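Cysteine desulfurase (Fervidobacterium islandicum, PDB 6A6E) probably catalyses the pyridoxal-phosphate-dependent removal of sulfur from cysteine, acting as the SufS desulfurase of a thermophilic bacterium's Suf system. Local coordinates at residues Lys224-Phe229 / Tyr247-Leu252. Numbering follows the deposited sequence.
With GOL (glycerol), chain K.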
loop_
_atom_site.group_PDB
_atom_site.type_symbol
_atom_site.label_atom_id
_atom_site.label_comp_id
_atom_site.label_asym_id
_atom_site.label_seq_id
_atom_site.Cartn_x
_atom_site.Cartn_y
_atom_site.Cartn_z
ATOM N N LYS A 224 -19.288 -19.614 -7.491
ATOM C CA LYS A 224 -19.074 -20.945 -8.042
ATOM C C LYS A 224 -17.968 -21.714 -7.369
ATOM O O LYS A 224 -18.106 -22.908 -7.081
ATOM C CB LYS A 224 -18.723 -20.854 -9.509
ATOM C CG LYS A 224 -19.919 -20.552 -10.329
ATOM C CD LYS A 224 -19.597 -20.493 -11.821
ATOM C CE LYS A 224 -20.915 -20.218 -12.526
ATOM N NZ LYS A 224 -20.611 -20.055 -13.970
ATOM N N LEU A 225 -16.840 -21.054 -7.135
ATOM C CA LEU A 225 -15.714 -21.748 -6.478
ATOM C C LEU A 225 -16.063 -22.028 -5.018
ATOM O O LEU A 225 -15.556 -23.005 -4.442
ATOM C CB LEU A 225 -14.407 -20.943 -6.555
ATOM C CG LEU A 225 -13.901 -20.641 -7.938
ATOM C CD1 LEU A 225 -12.687 -19.722 -7.837
ATOM C CD2 LEU A 225 -13.582 -21.948 -8.652
ATOM N N ASP A 226 -16.916 -21.173 -4.432
ATOM C CA ASP A 226 -17.305 -21.273 -3.013
ATOM C C ASP A 226 -16.141 -21.147 -2.002
ATOM O O ASP A 226 -16.182 -21.662 -0.858
ATOM C CB ASP A 226 -18.075 -22.572 -2.758
ATOM C CG ASP A 226 -18.869 -22.514 -1.435
ATOM O OD1 ASP A 226 -19.337 -21.418 -1.051
ATOM O OD2 ASP A 226 -19.006 -23.537 -0.746
ATOM N N VAL A 227 -15.094 -20.449 -2.429
ATOM C CA VAL A 227 -14.011 -20.113 -1.535
ATOM C C VAL A 227 -14.491 -19.193 -0.448
ATOM O O VAL A 227 -15.403 -18.404 -0.631
ATOM C CB VAL A 227 -12.814 -19.421 -2.265
ATOM C CG1 VAL A 227 -12.183 -20.331 -3.286
ATOM C CG2 VAL A 227 -13.193 -18.130 -2.935
ATOM N N ASP A 228 -13.852 -19.273 0.709
ATOM C CA ASP A 228 -14.100 -18.331 1.788
ATOM C C ASP A 228 -13.385 -16.989 1.630
ATOM O O ASP A 228 -13.950 -15.954 1.972
ATOM C CB ASP A 228 -13.730 -19.020 3.064
ATOM C CG ASP A 228 -14.645 -20.315 3.294
ATOM O OD1 ASP A 228 -15.857 -20.214 3.079
ATOM O OD2 ASP A 228 -14.123 -21.395 3.564
ATOM N N PHE A 229 -12.152 -17.032 1.172
ATOM C CA PHE A 229 -11.354 -15.856 0.942
ATOM C C PHE A 229 -10.560 -16.086 -0.324
ATOM O O PHE A 229 -10.146 -17.232 -0.601
ATOM C CB PHE A 229 -10.376 -15.570 2.106
ATOM C CG PHE A 229 -11.040 -15.319 3.413
ATOM C CD1 PHE A 229 -11.581 -14.089 3.699
ATOM C CD2 PHE A 229 -11.222 -16.365 4.304
ATOM C CE1 PHE A 229 -12.255 -13.871 4.855
ATOM C CE2 PHE A 229 -11.874 -16.138 5.498
ATOM C CZ PHE A 229 -12.400 -14.895 5.777
ATOM N N TYR A 247 -11.032 -10.609 -1.007
ATOM C CA TYR A 247 -12.449 -10.976 -1.066
ATOM C C TYR A 247 -12.693 -11.858 0.096
ATOM O O TYR A 247 -11.887 -12.715 0.351
ATOM C CB TYR A 247 -12.855 -11.775 -2.331
ATOM C CG TYR A 247 -14.162 -12.587 -2.159
ATOM C CD1 TYR A 247 -15.441 -11.981 -2.185
ATOM C CD2 TYR A 247 -14.115 -13.941 -1.879
ATOM C CE1 TYR A 247 -16.581 -12.740 -1.962
ATOM C CE2 TYR A 247 -15.265 -14.713 -1.674
ATOM C CZ TYR A 247 -16.485 -14.090 -1.736
ATOM O OH TYR A 247 -17.579 -14.863 -1.523
ATOM N N GLY A 248 -13.790 -11.665 0.815
ATOM C CA GLY A 248 -14.263 -12.673 1.741
ATOM C C GLY A 248 -15.773 -12.742 1.799
ATOM O O GLY A 248 -16.471 -11.704 1.657
ATOM N N LYS A 249 -16.284 -13.950 2.064
ATOM C CA LYS A 249 -17.708 -14.138 2.372
ATOM C C LYS A 249 -18.182 -13.217 3.437
ATOM O O LYS A 249 -17.591 -13.158 4.503
ATOM C CB LYS A 249 -17.994 -15.575 2.838
ATOM C CG LYS A 249 -17.883 -16.573 1.719
ATOM C CD LYS A 249 -18.454 -17.935 2.126
ATOM C CE LYS A 249 -18.437 -18.864 0.920
ATOM N NZ LYS A 249 -18.377 -20.256 1.396
ATOM N N LYS A 250 -19.249 -12.490 3.143
ATOM C CA LYS A 250 -19.796 -11.492 4.070
ATOM C C LYS A 250 -19.994 -12.056 5.473
ATOM O O LYS A 250 -19.578 -11.474 6.487
ATOM C CB LYS A 250 -21.111 -11.035 3.502
ATOM C CG LYS A 250 -21.846 -10.046 4.363
ATOM C CD LYS A 250 -23.075 -9.551 3.645
ATOM C CE LYS A 250 -23.835 -8.567 4.522
ATOM N NZ LYS A 250 -24.902 -9.296 5.248
ATOM N N ALA A 251 -20.585 -13.249 5.571
ATOM C CA ALA A 251 -20.850 -13.865 6.893
ATOM C C ALA A 251 -19.588 -14.134 7.642
ATOM O O ALA A 251 -19.579 -14.136 8.875
ATOM C CB ALA A 251 -21.630 -15.200 6.725
ATOM N N LEU A 252 -18.489 -14.420 6.935
ATOM C CA LEU A 252 -17.238 -14.663 7.651
ATOM C C LEU A 252 -16.546 -13.345 8.044
ATOM O O LEU A 252 -15.999 -13.238 9.142
ATOM C CB LEU A 252 -16.268 -15.509 6.859
ATOM C CG LEU A 252 -16.796 -16.861 6.410
ATOM C CD1 LEU A 252 -15.829 -17.493 5.442
ATOM C CD2 LEU A 252 -17.036 -17.817 7.579
HETATM C C1 GOL K . -17.442 -22.955 4.389
HETATM O O1 GOL K . -17.862 -21.679 3.893
HETATM C C2 GOL K . -16.912 -22.936 5.829
HETATM O O2 GOL K . -16.258 -24.181 6.076
HETATM C C3 GOL K . -15.895 -21.828 6.086
HETATM O O3 GOL K . -15.997 -21.265 7.403
HETATM O O HOH W 1 -17.334 -17.488 -2.006
#
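The ammonium group of K249 joins two carboxylates in a salt-bridge network: NZ lies 2.9 Å from D226 OD1 and 3.0 Å from D228 OD1. The two approaches differ, since D226 OD1 is met from above its carboxylate plane, 50° out of it, whereas D228 OD1 is met nearly along its C-O axis. Beyond CG the lysine chain is extended, which carries its CE past V227 O to the acids. A glycerol, presumably carried over from crystallisation, enters the same cluster, its O1 accepting from K249 NZ and donating to D228 OD1 at 2.6 Å. Shortening K249 to an alanine is likely to strip D226 OD1 of this charged partner and let its carboxylate turn more easily, while D228 would keep R199.

The backbones meet through one direct hydrogen bond and CA-H...O contacts. K249 N donates to D228 O at 3.1 Å, with 162° at the hydrogen. F229 and G248 form an antiparallel non-hydrogen-bonded pair, in which F229 CA approaches Y247 O at 3.2 Å as a CA-H...O contact. One water bridges V227 O and Y247 OH.

Apolar packing completes the interface. L252 sets CD1 3.5 Å from D228 CB and its CB near F229 CZ, while F229 CD1 rests 3.6 Å from G248 CA.

Strands 229-233 and 244-248 are thus joined next to edge strand 97-100 of the seven-stranded sheet in the large, PLP-binding domain of this fold type I enzyme, where helix 222-225 ends and helix 250-253 begins at its N-cap, K249. R199 of helix 195-201 pairs with D228 OD2, and strand 206-210 continues the sheet beyond F229.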